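Local coordinates for spherulin-3A (Physarum polycephalum, PDB 1HDF), which serves as a structural protein of the beta/gamma-crystallin family, its two Greek key motifs carrying two bound calcium ions, at residues P10-F16 and V50-T56; L17-F23 and V46-K51; V34-R38 and D63-N67; N69-L73 and T84-N88. One frame throughout, in Å; residues are numbered along the deposited sequence.

In the fold
From the N terminus, P10-F16 pairs with V50-T56 in contact 1, closing the first Greek key by joining the antiparallel strands 15-18 and 49-52. Contact 2 carries the same strand pairing on toward a calcium site, and its loop lies wholly within that of contact 1. Contact 3 crosses both: it starts at V34-R38, between their segments, and closes at D63-N67 in the second Greek key. Contact 4 opens just after it and ties strand 70-73 to the loop 84-88. The two sheets touch, among other places, where V50 and V52 pack on L73; F37 packs on L17, and N88 probably hydrogen-bonds S48. Contacts 3 and 4 also touch the second subunit.

Contact 1 of 4, residues P10-F16 and V50-T56; sequences PAKGEVF and VKVGPNT
The ring of P10 lies across the base of the K51 side chain at about a right angle. Its CB sits over the centre of the F16 ring, 3.9 Å above the plane, and also nears the backbone of G53. P10 CG meets G53 N at 3.5 Å and touches K51 O as well. P10 CD, the last ring carbon, rests on K51 CB at 3.7 Å; the amine of that lysine goes on to N9. Beside this ring runs the antiparallel pairing of strands 15-18 and 49-52 in the first Greek key. F16 and K51 are a hydrogen-bonded pair, with F16 N to K51 O at 3.0 Å. V15 and V52, the next pair, are non-hydrogen-bonded, and V15 CG1 packs on V50 CG1 at 3.7 Å. Past the strand end, G53 N donates to E14 O at 3.1 Å; a side-chain carbon on G53 would collide with A11 O. E14 N to A11 O closes the type II turn A11-E14, and E14 OE1 also accepts from A11 N. T56 OG1, anti to the carbonyl carbon (chi1 -55°), accepts from G13 N at 2.7 Å (166°) and donates to P54 O from above the carbonyl plane. A valine in place of T56 would probably cost the G13 amide its acceptor and P54 O its hydroxyl donor, weakening the tie to the turn. Next to the turn, K12 CA points its hydrogen at P54 O, 3.4 Å away.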
loop_
_atom_site.group_PDB
_atom_site.type_symbol
_atom_site.label_atom_id
_atom_site.label_comp_id
_atom_site.label_asym_id
_atom_site.label_seq_id
_atom_site.Cartn_x
_atom_site.Cartn_y
_atom_site.Cartn_z
ATOM N N PRO A 10 8.299 -18.054 9.259
ATOM C CA PRO A 10 7.993 -16.926 8.377
ATOM C C PRO A 10 9.168 -16.413 7.549
ATOM O O PRO A 10 10.321 -16.453 7.977
ATOM C CB PRO A 10 7.455 -15.868 9.343
ATOM C CG PRO A 10 8.211 -16.149 10.608
ATOM C CD PRO A 10 8.222 -17.658 10.678
ATOM N N ALA A 11 8.855 -15.943 6.347
ATOM C CA ALA A 11 9.853 -15.385 5.444
ATOM C C ALA A 11 9.722 -13.871 5.569
ATOM O O ALA A 11 8.773 -13.379 6.184
ATOM C CB ALA A 11 9.569 -15.823 4.009
ATOM N N LYS A 12 10.660 -13.138 4.981
ATOM C CA LYS A 12 10.638 -11.681 5.041
ATOM C C LYS A 12 9.247 -11.098 4.774
ATOM O O LYS A 12 8.614 -11.412 3.766
ATOM C CB LYS A 12 11.638 -11.097 4.039
ATOM C CG LYS A 12 11.593 -9.577 3.952
ATOM C CD LYS A 12 12.607 -9.034 2.961
ATOM C CE LYS A 12 12.579 -7.521 2.956
ATOM N NZ LYS A 12 13.568 -6.944 1.997
ATOM N N GLY A 13 8.782 -10.250 5.688
ATOM C CA GLY A 13 7.477 -9.631 5.530
ATOM C C GLY A 13 6.314 -10.478 6.019
ATOM O O GLY A 13 5.154 -10.100 5.856
ATOM N N GLU A 14 6.615 -11.629 6.610
ATOM C CA GLU A 14 5.560 -12.496 7.121
ATOM C C GLU A 14 5.633 -12.637 8.626
ATOM O O GLU A 14 6.715 -12.651 9.215
ATOM C CB GLU A 14 5.648 -13.897 6.530
ATOM C CG GLU A 14 5.811 -13.964 5.038
ATOM C CD GLU A 14 5.845 -15.398 4.553
ATOM O OE1 GLU A 14 6.558 -16.229 5.163
ATOM O OE2 GLU A 14 5.155 -15.698 3.558
ATOM N N VAL A 15 4.465 -12.749 9.239
ATOM C CA VAL A 15 4.367 -12.925 10.673
ATOM C C VAL A 15 3.343 -14.022 10.900
ATOM O O VAL A 15 2.237 -13.966 10.363
ATOM C CB VAL A 15 3.893 -11.638 11.375
ATOM C CG1 VAL A 15 3.711 -11.909 12.868
ATOM C CG2 VAL A 15 4.910 -10.526 11.161
ATOM N N PHE A 16 3.724 -15.028 11.676
ATOM C CA PHE A 16 2.833 -16.138 11.969
ATOM C C PHE A 16 2.241 -15.938 13.347
ATOM O O PHE A 16 2.974 -15.788 14.320
ATOM C CB PHE A 16 3.587 -17.473 11.944
ATOM C CG PHE A 16 4.042 -17.905 10.579
ATOM C CD1 PHE A 16 3.556 -17.283 9.424
ATOM C CD2 PHE A 16 4.944 -18.965 10.441
ATOM C CE1 PHE A 16 3.967 -17.714 8.148
ATOM C CE2 PHE A 16 5.361 -19.401 9.178
ATOM C CZ PHE A 16 4.870 -18.775 8.026
ATOM N N VAL A 50 3.988 -15.953 18.748
ATOM C CA VAL A 50 4.296 -15.279 17.488
ATOM C C VAL A 50 5.682 -15.582 16.909
ATOM O O VAL A 50 6.616 -15.902 17.635
ATOM C CB VAL A 50 4.194 -13.737 17.665
ATOM C CG1 VAL A 50 4.392 -13.029 16.324
ATOM C CG2 VAL A 50 2.858 -13.371 18.281
ATOM N N LYS A 51 5.795 -15.461 15.588
ATOM C CA LYS A 51 7.049 -15.658 14.878
ATOM C C LYS A 51 7.176 -14.536 13.852
ATOM O O LYS A 51 6.260 -14.304 13.062
ATOM C CB LYS A 51 7.067 -17.005 14.157
ATOM C CG LYS A 51 7.279 -18.209 15.046
ATOM C CD LYS A 51 7.343 -19.466 14.200
ATOM C CE LYS A 51 7.856 -20.666 14.996
ATOM N NZ LYS A 51 7.897 -21.904 14.151
ATOM N N VAL A 52 8.307 -13.840 13.861
ATOM C CA VAL A 52 8.531 -12.748 12.917
ATOM C C VAL A 52 9.683 -13.107 11.980
ATOM O O VAL A 52 10.760 -13.538 12.422
ATOM C CB VAL A 52 8.853 -11.415 13.648
ATOM C CG1 VAL A 52 8.807 -10.256 12.654
ATOM C CG2 VAL A 52 7.852 -11.173 14.775
ATOM N N GLY A 53 9.450 -12.925 10.682
ATOM C CA GLY A 53 10.459 -13.264 9.695
ATOM C C GLY A 53 11.669 -12.353 9.657
ATOM O O GLY A 53 11.711 -11.337 10.353
ATOM N N PRO A 54 12.682 -12.702 8.847
ATOM C CA PRO A 54 13.898 -11.887 8.733
ATOM C C PRO A 54 13.587 -10.501 8.173
ATOM O O PRO A 54 12.550 -10.306 7.525
ATOM C CB PRO A 54 14.791 -12.714 7.801
ATOM C CG PRO A 54 13.801 -13.473 6.958
ATOM C CD PRO A 54 12.769 -13.897 7.987
ATOM N N ASN A 55 14.483 -9.549 8.438
ATOM C CA ASN A 55 14.327 -8.175 7.970
ATOM C C ASN A 55 12.915 -7.663 8.140
ATOM O O ASN A 55 12.412 -6.924 7.294
ATOM C CB ASN A 55 14.719 -8.068 6.500
ATOM C CG ASN A 55 16.205 -8.162 6.301
ATOM O OD1 ASN A 55 16.723 -7.829 5.236
ATOM N ND2 ASN A 55 16.910 -8.620 7.330
ATOM N N THR A 56 12.276 -8.052 9.235
ATOM C CA THR A 56 10.909 -7.632 9.480
ATOM C C THR A 56 10.690 -7.180 10.917
ATOM O O THR A 56 11.273 -7.725 11.847
ATOM C CB THR A 56 9.926 -8.788 9.184
ATOM O OG1 THR A 56 10.130 -9.269 7.849
ATOM C CG2 THR A 56 8.488 -8.314 9.332
#

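Contact 2 of 4, residues L17-F23 and V46-K51; sequences LYKHVNF and VVSSVK. With CA (calcium ion), chain C.
Y18 faces both S48 and S49 in a classic beta bulge, where strand 15-18 leads into the folded hairpin that marks a crystallin Greek key. The backbone bonds show the bulge: Y18 N donates to S49 O, while Y18 O takes a straight bond from S48 N (2.9 Å, 177°) and a weak one from S49 N. Side-chain hydrogen bonding centres on S49, whose OG is set between its own backbone N and carbonyl carbon (chi1 64°). From there it donates to H20 O at 2.9 Å, in the carbonyl plane, and accepts a weak bond from F23 N, pinning the hairpin down on the sheet. Aromatic contacts follow from this fold: F23 CB sits over the centre of the Y18 ring, 3.7 Å above it. K51 CE lies over the F23 face, 3.9 Å from the centroid, and NZ adds a cation-pi contact while bonding N9. K51 CD also touches Y18 OH. On the other face of the sheet L17 and V50 lie side by side, with L17 CD2 on V50 CG2 at 3.9 Å. Calcium is bound by K19 O, V46 O, S48 OG, D89 and two waters, and N88 hydrogen-bonds the same serine oxygen. S48 OG stands 2.3 Å from the ion, while the carbonyl oxygens K19 O and V46 O, both bound to it, come within 2.9 Å of each other.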
loop_
_atom_site.group_PDB
_atom_site.type_symbol
_atom_site.label_atom_id
_atom_site.label_comp_id
_atom_site.label_asym_id
_atom_site.label_seq_id
_atom_site.Cartn_x
_atom_site.Cartn_y
_atom_site.Cartn_z
ATOM N N LEU A 17 0.913 -15.930 13.417
ATOM C CA LEU A 17 0.195 -15.758 14.672
ATOM C C LEU A 17 -0.449 -17.098 15.033
ATOM O O LEU A 17 -1.138 -17.697 14.212
ATOM C CB LEU A 17 -0.878 -14.674 14.517
ATOM C CG LEU A 17 -0.372 -13.286 14.095
ATOM C CD1 LEU A 17 -1.544 -12.314 13.960
ATOM C CD2 LEU A 17 0.651 -12.770 15.123
ATOM N N TYR A 18 -0.214 -17.568 16.253
ATOM C CA TYR A 18 -0.769 -18.840 16.697
ATOM C C TYR A 18 -1.733 -18.645 17.856
ATOM O O TYR A 18 -1.476 -17.851 18.762
ATOM C CB TYR A 18 0.352 -19.787 17.123
ATOM C CG TYR A 18 1.422 -19.988 16.078
ATOM C CD1 TYR A 18 2.400 -19.020 15.861
ATOM C CD2 TYR A 18 1.455 -21.149 15.304
ATOM C CE1 TYR A 18 3.391 -19.204 14.895
ATOM C CE2 TYR A 18 2.432 -21.343 14.341
ATOM C CZ TYR A 18 3.397 -20.367 14.137
ATOM O OH TYR A 18 4.346 -20.545 13.155
ATOM N N LYS A 19 -2.835 -19.390 17.837
ATOM C CA LYS A 19 -3.847 -19.277 18.884
ATOM C C LYS A 19 -3.382 -19.780 20.253
ATOM O O LYS A 19 -3.792 -19.249 21.287
ATOM C CB LYS A 19 -5.123 -20.013 18.460
ATOM C CG LYS A 19 -6.301 -19.773 19.378
ATOM C CD LYS A 19 -7.578 -20.351 18.794
ATOM C CE LYS A 19 -8.769 -20.067 19.693
ATOM N NZ LYS A 19 -10.037 -20.581 19.088
ATOM N N HIS A 20 -2.536 -20.803 20.270
ATOM C CA HIS A 20 -2.043 -21.313 21.546
ATOM C C HIS A 20 -0.563 -21.028 21.695
ATOM O O HIS A 20 0.112 -20.672 20.726
ATOM C CB HIS A 20 -2.301 -22.816 21.663
ATOM C CG HIS A 20 -3.754 -23.171 21.673
ATOM N ND1 HIS A 20 -4.205 -24.466 21.536
ATOM C CD2 HIS A 20 -4.860 -22.397 21.773
ATOM C CE1 HIS A 20 -5.528 -24.473 21.548
ATOM N NE2 HIS A 20 -5.949 -23.229 21.691
ATOM N N VAL A 21 -0.056 -21.173 22.913
ATOM C CA VAL A 21 1.355 -20.933 23.156
ATOM C C VAL A 21 2.170 -22.005 22.440
ATOM O O VAL A 21 1.619 -22.978 21.923
ATOM C CB VAL A 21 1.672 -20.962 24.660
ATOM C CG1 VAL A 21 1.011 -19.787 25.346
ATOM C CG2 VAL A 21 1.184 -22.264 25.257
ATOM N N ASN A 22 3.481 -21.807 22.396
ATOM C CA ASN A 22 4.388 -22.743 21.754
ATOM C C ASN A 22 4.051 -23.010 20.292
ATOM O O ASN A 22 4.320 -24.091 19.770
ATOM C CB ASN A 22 4.432 -24.056 22.541
ATOM C CG ASN A 22 4.685 -23.827 24.022
ATOM O OD1 ASN A 22 5.570 -23.048 24.405
ATOM N ND2 ASN A 22 3.903 -24.499 24.864
ATOM N N PHE A 23 3.450 -22.021 19.642
ATOM C CA PHE A 23 3.123 -22.108 18.222
ATOM C C PHE A 23 2.155 -23.226 17.853
ATOM O O PHE A 23 2.288 -23.846 16.799
ATOM C CB PHE A 23 4.426 -22.263 17.429
ATOM C CG PHE A 23 5.597 -21.532 18.045
ATOM C CD1 PHE A 23 5.541 -20.157 18.275
ATOM C CD2 PHE A 23 6.739 -22.223 18.434
ATOM C CE1 PHE A 23 6.601 -19.484 18.888
ATOM C CE2 PHE A 23 7.807 -21.557 19.049
ATOM C CZ PHE A 23 7.733 -20.185 19.277
ATOM N N VAL A 46 -7.115 -13.750 20.611
ATOM C CA VAL A 46 -6.828 -15.172 20.843
ATOM C C VAL A 46 -5.366 -15.563 20.646
ATOM O O VAL A 46 -4.970 -16.669 21.001
ATOM C CB VAL A 46 -7.681 -16.104 19.937
ATOM C CG1 VAL A 46 -9.170 -15.750 20.077
ATOM C CG2 VAL A 46 -7.207 -16.018 18.492
ATOM N N VAL A 47 -4.567 -14.657 20.089
ATOM C CA VAL A 47 -3.156 -14.933 19.829
ATOM C C VAL A 47 -2.340 -15.160 21.106
ATOM O O VAL A 47 -2.416 -14.381 22.049
ATOM C CB VAL A 47 -2.518 -13.789 18.997
ATOM C CG1 VAL A 47 -1.043 -14.068 18.745
ATOM C CG2 VAL A 47 -3.250 -13.656 17.673
ATOM N N SER A 48 -1.552 -16.230 21.120
ATOM C CA SER A 48 -0.745 -16.554 22.285
ATOM C C SER A 48 0.753 -16.677 22.017
ATOM O O SER A 48 1.547 -16.547 22.942
ATOM C CB SER A 48 -1.274 -17.835 22.925
ATOM O OG SER A 48 -2.609 -17.633 23.363
ATOM N N SER A 49 1.130 -16.941 20.764
ATOM C CA SER A 49 2.540 -17.054 20.377
ATOM C C SER A 49 2.764 -16.414 19.002
ATOM O O SER A 49 1.847 -16.342 18.182
ATOM C CB SER A 49 2.997 -18.521 20.361
ATOM O OG SER A 49 2.304 -19.280 19.389
ATOM N N VAL A 50 3.988 -15.953 18.748
ATOM C CA VAL A 50 4.296 -15.279 17.488
ATOM C C VAL A 50 5.682 -15.582 16.909
ATOM O O VAL A 50 6.616 -15.902 17.635
ATOM C CB VAL A 50 4.194 -13.737 17.665
ATOM C CG1 VAL A 50 4.392 -13.029 16.324
ATOM C CG2 VAL A 50 2.858 -13.371 18.281
ATOM N N LYS A 51 5.795 -15.461 15.588
ATOM C CA LYS A 51 7.049 -15.658 14.878
ATOM C C LYS A 51 7.176 -14.536 13.852
ATOM O O LYS A 51 6.260 -14.304 13.062
ATOM C CB LYS A 51 7.067 -17.005 14.157
ATOM C CG LYS A 51 7.279 -18.209 15.046
ATOM C CD LYS A 51 7.343 -19.466 14.200
ATOM C CE LYS A 51 7.856 -20.666 14.996
ATOM N NZ LYS A 51 7.897 -21.904 14.151
HETATM CA CA CA C . -4.819 -17.911 22.848
HETATM O O HOH W 1 -7.252 -18.410 22.722
HETATM O O HOH W 2 -4.871 -19.259 25.110
#

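Contact 3 of 4, residues V34-R38 and D63-N67; sequences VYDFR and DDRFN
Y35 and F66 make the tight part of this contact: the F66 ring brings CZ to 3.5 Å from Y35 CB, with CE1 close to Y35 CA. Next to them the backbone is tied by R65 N to Y35 O, straight (167°) and in the carbonyl plane, though modelled doubtfully short. R65 is extended from CG to NE (chi2 174°), which carries its guanidinium out beside the Y35 ring; the ring stands over one face, CD1 4.3 Å above the plane, the flat groups 71° apart. The charged side is looser. R65 NH1 forms a salt bridge with D64 OD2 in its own segment, whereas its bond to D36 OD2 across the contact is weak at 3.4 Å. D36 OD2 also pairs with R38 NH1 in a salt bridge, and R38 NH2 faces D64 OD1 at 4.5 Å through charge alone. The carboxylates approach, D36 OD2 to D64 OD2 4.3 Å, which R65 and R38 probably offset. R65 NE reaches E100 O of the second subunit, and K57 of that subunit bonds R65 O and N67 OD1. A leucine in place of R65 would probably cost D64 OD2 its salt-bridge partner and E100 O of the second subunit its donor, with the D36 charge less well offset. F66 N and D63 O both bond S93 OG, which fixes D63-N67 in the folded hairpin of the second crystallin Greek key.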
loop_
_atom_site.group_PDB
_atom_site.type_symbol
_atom_site.label_atom_id
_atom_site.label_comp_id
_atom_site.label_asym_id
_atom_site.label_seq_id
_atom_site.Cartn_x
_atom_site.Cartn_y
_atom_site.Cartn_z
ATOM N N VAL A 34 -2.775 -4.806 9.634
ATOM C CA VAL A 34 -4.151 -5.200 9.901
ATOM C C VAL A 34 -4.607 -4.305 11.042
ATOM O O VAL A 34 -4.214 -4.523 12.188
ATOM C CB VAL A 34 -4.238 -6.683 10.327
ATOM C CG1 VAL A 34 -5.689 -7.054 10.671
ATOM C CG2 VAL A 34 -3.706 -7.573 9.206
ATOM N N TYR A 35 -5.424 -3.298 10.729
ATOM C CA TYR A 35 -5.888 -2.346 11.746
ATOM C C TYR A 35 -7.013 -2.834 12.636
ATOM O O TYR A 35 -7.386 -2.156 13.594
ATOM C CB TYR A 35 -6.276 -1.011 11.100
ATOM C CG TYR A 35 -7.453 -1.083 10.154
ATOM C CD1 TYR A 35 -8.764 -1.100 10.632
ATOM C CD2 TYR A 35 -7.254 -1.140 8.776
ATOM C CE1 TYR A 35 -9.854 -1.172 9.753
ATOM C CE2 TYR A 35 -8.330 -1.217 7.890
ATOM C CZ TYR A 35 -9.624 -1.230 8.379
ATOM O OH TYR A 35 -10.676 -1.294 7.492
ATOM N N ASP A 36 -7.555 -4.007 12.330
ATOM C CA ASP A 36 -8.625 -4.575 13.153
ATOM C C ASP A 36 -8.720 -6.086 12.962
ATOM O O ASP A 36 -9.263 -6.567 11.970
ATOM C CB ASP A 36 -9.976 -3.936 12.826
ATOM C CG ASP A 36 -11.011 -4.180 13.916
ATOM O OD1 ASP A 36 -10.822 -5.106 14.738
ATOM O OD2 ASP A 36 -12.023 -3.450 13.950
ATOM N N PHE A 37 -8.180 -6.821 13.926
ATOM C CA PHE A 37 -8.189 -8.279 13.903
ATOM C C PHE A 37 -9.615 -8.824 13.841
ATOM O O PHE A 37 -9.829 -10.020 13.631
ATOM C CB PHE A 37 -7.469 -8.812 15.142
ATOM C CG PHE A 37 -5.978 -8.876 14.994
ATOM C CD1 PHE A 37 -5.302 -7.977 14.179
ATOM C CD2 PHE A 37 -5.247 -9.845 15.668
ATOM C CE1 PHE A 37 -3.914 -8.045 14.031
ATOM C CE2 PHE A 37 -3.862 -9.922 15.529
ATOM C CZ PHE A 37 -3.196 -9.019 14.706
ATOM N N ARG A 38 -10.582 -7.932 14.024
ATOM C CA ARG A 38 -11.992 -8.294 13.973
ATOM C C ARG A 38 -12.413 -8.616 12.544
ATOM O O ARG A 38 -13.447 -9.243 12.320
ATOM C CB ARG A 38 -12.850 -7.137 14.480
ATOM C CG ARG A 38 -13.458 -7.333 15.844
ATOM C CD ARG A 38 -12.508 -7.001 16.945
ATOM N NE ARG A 38 -13.057 -5.981 17.832
ATOM C CZ ARG A 38 -13.234 -4.709 17.495
ATOM N NH1 ARG A 38 -12.904 -4.291 16.285
ATOM N NH2 ARG A 38 -13.743 -3.853 18.372
ATOM N N ASP A 63 -5.434 -2.883 21.309
ATOM C CA ASP A 63 -6.700 -2.482 20.716
ATOM C C ASP A 63 -6.604 -2.395 19.200
ATOM O O ASP A 63 -5.530 -2.531 18.620
ATOM C CB ASP A 63 -7.146 -1.125 21.274
ATOM C CG ASP A 63 -7.300 -1.136 22.783
ATOM O OD1 ASP A 63 -7.651 -2.199 23.333
ATOM O OD2 ASP A 63 -7.088 -0.083 23.421
ATOM N N ASP A 64 -7.746 -2.173 18.565
ATOM C CA ASP A 64 -7.806 -2.044 17.118
ATOM C C ASP A 64 -7.267 -0.669 16.733
ATOM O O ASP A 64 -7.101 0.208 17.586
ATOM C CB ASP A 64 -9.254 -2.141 16.652
ATOM C CG ASP A 64 -10.099 -0.999 17.179
ATOM O OD1 ASP A 64 -10.267 -0.919 18.410
ATOM O OD2 ASP A 64 -10.584 -0.174 16.372
ATOM N N ARG A 65 -7.004 -0.488 15.442
ATOM C CA ARG A 65 -6.512 0.782 14.918
ATOM C C ARG A 65 -5.245 1.297 15.589
ATOM O O ARG A 65 -5.029 2.504 15.708
ATOM C CB ARG A 65 -7.630 1.821 14.990
ATOM C CG ARG A 65 -8.794 1.449 14.089
ATOM C CD ARG A 65 -9.982 2.376 14.239
ATOM N NE ARG A 65 -11.005 2.081 13.239
ATOM C CZ ARG A 65 -11.648 0.920 13.139
ATOM N NH1 ARG A 65 -11.381 -0.067 13.986
ATOM N NH2 ARG A 65 -12.552 0.739 12.182
ATOM N N PHE A 66 -4.415 0.362 16.038
ATOM C CA PHE A 66 -3.132 0.691 16.652
ATOM C C PHE A 66 -3.184 1.532 17.928
ATOM O O PHE A 66 -2.327 2.382 18.145
ATOM C CB PHE A 66 -2.256 1.380 15.600
ATOM C CG PHE A 66 -2.462 0.838 14.210
ATOM C CD1 PHE A 66 -2.208 -0.498 13.921
ATOM C CD2 PHE A 66 -2.954 1.654 13.199
ATOM C CE1 PHE A 66 -2.444 -1.015 12.643
ATOM C CE2 PHE A 66 -3.192 1.148 11.923
ATOM C CZ PHE A 66 -2.936 -0.190 11.645
ATOM N N ASN A 67 -4.184 1.283 18.768
ATOM C CA ASN A 67 -4.328 2.000 20.035
ATOM C C ASN A 67 -4.040 1.055 21.195
ATOM O O ASN A 67 -3.974 -0.159 21.007
ATOM C CB ASN A 67 -5.748 2.556 20.190
ATOM C CG ASN A 67 -6.108 3.540 19.097
ATOM O OD1 ASN A 67 -5.391 4.510 18.864
ATOM N ND2 ASN A 67 -7.229 3.297 18.421
#

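Contact 4 of 4, residues N69-L73 and T84-N88; sequences NFIRL and TRNLN
I71 CD1 comes down over one face of the R85 guanidinium, 3.4 Å above its plane and offset toward the rim. The arginine is bent at chi2 (-57°) and chi3 (-62°), which curls it back so that its CB also touches I71 CD1, at 3.7 Å, and the methyl meets both the guanidinium and the foot of the same side chain. I71 and L87 meet tip to tip, I71 CG1 to L87 CD1 at 3.9 Å. The other branch of L87, CD2, lies 3.7 Å from N69 ND2, a van der Waals touch of a methyl against the amide nitrogen. Beyond R85 NH1, one water bridges the segments: it donates to R72 O at 2.8 Å and accepts from R85 NH1 at 3.1 Å. Outside this shell, I60 of strand 56-61 packs on both I71 and L87, and L73 packs on V50 and V52 of the other sheet. N88 anchors the end of the loop by its bond to S48 of a calcium site. R72 turns the other way, and its NH1 bonds G68 O and F66 O of the second subunit. With no direct hydrogen bond across, the join rests on apolar packing; because the methyl takes the guanidinium face, the in-plane N-H groups stay available to other partners, NH1 donating to the water.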
loop_
_atom_site.group_PDB
_atom_site.type_symbol
_atom_site.label_atom_id
_atom_site.label_comp_id
_atom_site.label_asym_id
_atom_site.label_seq_id
_atom_site.Cartn_x
_atom_site.Cartn_y
_atom_site.Cartn_z
ATOM N N ASN A 69 -1.848 -0.400 24.719
ATOM C CA ASN A 69 -0.493 -0.890 24.947
ATOM C C ASN A 69 -0.008 -1.707 23.752
ATOM O O ASN A 69 -0.796 -2.364 23.070
ATOM C CB ASN A 69 -0.446 -1.753 26.211
ATOM C CG ASN A 69 0.904 -2.425 26.408
ATOM O OD1 ASN A 69 1.943 -1.760 26.410
ATOM N ND2 ASN A 69 0.897 -3.749 26.578
ATOM N N PHE A 70 1.294 -1.670 23.505
ATOM C CA PHE A 70 1.855 -2.403 22.383
ATOM C C PHE A 70 3.346 -2.633 22.588
ATOM O O PHE A 70 3.939 -2.093 23.517
ATOM C CB PHE A 70 1.610 -1.613 21.092
ATOM C CG PHE A 70 2.350 -0.306 21.029
ATOM C CD1 PHE A 70 1.799 0.849 21.579
ATOM C CD2 PHE A 70 3.604 -0.232 20.434
ATOM C CE1 PHE A 70 2.489 2.055 21.536
ATOM C CE2 PHE A 70 4.302 0.964 20.383
ATOM C CZ PHE A 70 3.747 2.114 20.935
ATOM N N ILE A 71 3.942 -3.452 21.728
ATOM C CA ILE A 71 5.372 -3.727 21.796
ATOM C C ILE A 71 5.927 -4.020 20.407
ATOM O O ILE A 71 5.200 -4.457 19.507
ATOM C CB ILE A 71 5.708 -4.950 22.689
ATOM C CG1 ILE A 71 5.092 -6.217 22.097
ATOM C CG2 ILE A 71 5.235 -4.703 24.129
ATOM C CD1 ILE A 71 5.620 -7.500 22.709
ATOM N N ARG A 72 7.221 -3.778 20.244
ATOM C CA ARG A 72 7.891 -4.035 18.984
ATOM C C ARG A 72 8.513 -5.430 18.978
ATOM O O ARG A 72 9.157 -5.836 19.951
ATOM C CB ARG A 72 8.983 -2.988 18.755
ATOM C CG ARG A 72 9.960 -3.337 17.642
ATOM C CD ARG A 72 11.000 -2.237 17.481
ATOM N NE ARG A 72 11.668 -1.952 18.744
ATOM C CZ ARG A 72 12.354 -0.844 18.990
ATOM N NH1 ARG A 72 12.466 0.088 18.051
ATOM N NH2 ARG A 72 12.913 -0.658 20.180
ATOM N N LEU A 73 8.312 -6.169 17.891
ATOM C CA LEU A 73 8.902 -7.502 17.772
ATOM C C LEU A 73 10.007 -7.426 16.728
ATOM O O LEU A 73 9.791 -6.946 15.619
ATOM C CB LEU A 73 7.845 -8.545 17.383
ATOM C CG LEU A 73 6.772 -8.781 18.453
ATOM C CD1 LEU A 73 5.941 -10.005 18.078
ATOM C CD2 LEU A 73 7.432 -8.977 19.838
ATOM N N THR A 84 4.038 -13.325 28.777
ATOM C CA THR A 84 5.331 -12.781 29.161
ATOM C C THR A 84 5.472 -11.299 28.791
ATOM O O THR A 84 6.303 -10.594 29.346
ATOM C CB THR A 84 6.472 -13.576 28.489
ATOM O OG1 THR A 84 7.714 -13.252 29.118
ATOM C CG2 THR A 84 6.577 -13.225 27.029
ATOM N N ARG A 85 4.665 -10.833 27.843
ATOM C CA ARG A 85 4.713 -9.434 27.429
ATOM C C ARG A 85 3.380 -8.737 27.727
ATOM O O ARG A 85 3.096 -7.676 27.181
ATOM C CB ARG A 85 5.025 -9.323 25.931
ATOM C CG ARG A 85 6.250 -10.113 25.469
ATOM C CD ARG A 85 7.513 -9.717 26.239
ATOM N NE ARG A 85 7.882 -8.313 26.048
ATOM C CZ ARG A 85 8.421 -7.811 24.937
ATOM N NH1 ARG A 85 8.670 -8.589 23.887
ATOM N NH2 ARG A 85 8.716 -6.521 24.875
ATOM N N ASN A 86 2.570 -9.349 28.589
ATOM C CA ASN A 86 1.271 -8.802 28.979
ATOM C C ASN A 86 0.307 -8.655 27.814
ATOM O O ASN A 86 -0.587 -7.804 27.853
ATOM C CB ASN A 86 1.440 -7.432 29.638
ATOM C CG ASN A 86 2.382 -7.468 30.811
ATOM O OD1 ASN A 86 2.101 -8.101 31.831
ATOM N ND2 ASN A 86 3.518 -6.789 30.674
ATOM N N LEU A 87 0.467 -9.482 26.787
ATOM C CA LEU A 87 -0.418 -9.386 25.635
ATOM C C LEU A 87 -1.046 -10.691 25.168
ATOM O O LEU A 87 -1.305 -10.867 23.976
ATOM C CB LEU A 87 0.325 -8.727 24.470
ATOM C CG LEU A 87 0.613 -7.235 24.652
ATOM C CD1 LEU A 87 1.474 -6.717 23.501
ATOM C CD2 LEU A 87 -0.699 -6.481 24.724
ATOM N N ASN A 88 -1.299 -11.608 26.094
ATOM C CA ASN A 88 -1.916 -12.880 25.724
ATOM C C ASN A 88 -3.405 -12.640 25.465
ATOM O O ASN A 88 -4.050 -11.873 26.184
ATOM C CB ASN A 88 -1.738 -13.900 26.849
ATOM C CG ASN A 88 -2.170 -15.304 26.443
ATOM O OD1 ASN A 88 -2.643 -16.077 27.272
ATOM N ND2 ASN A 88 -1.996 -15.638 25.171
HETATM O O HOH W 3 10.570 -7.378 21.766
#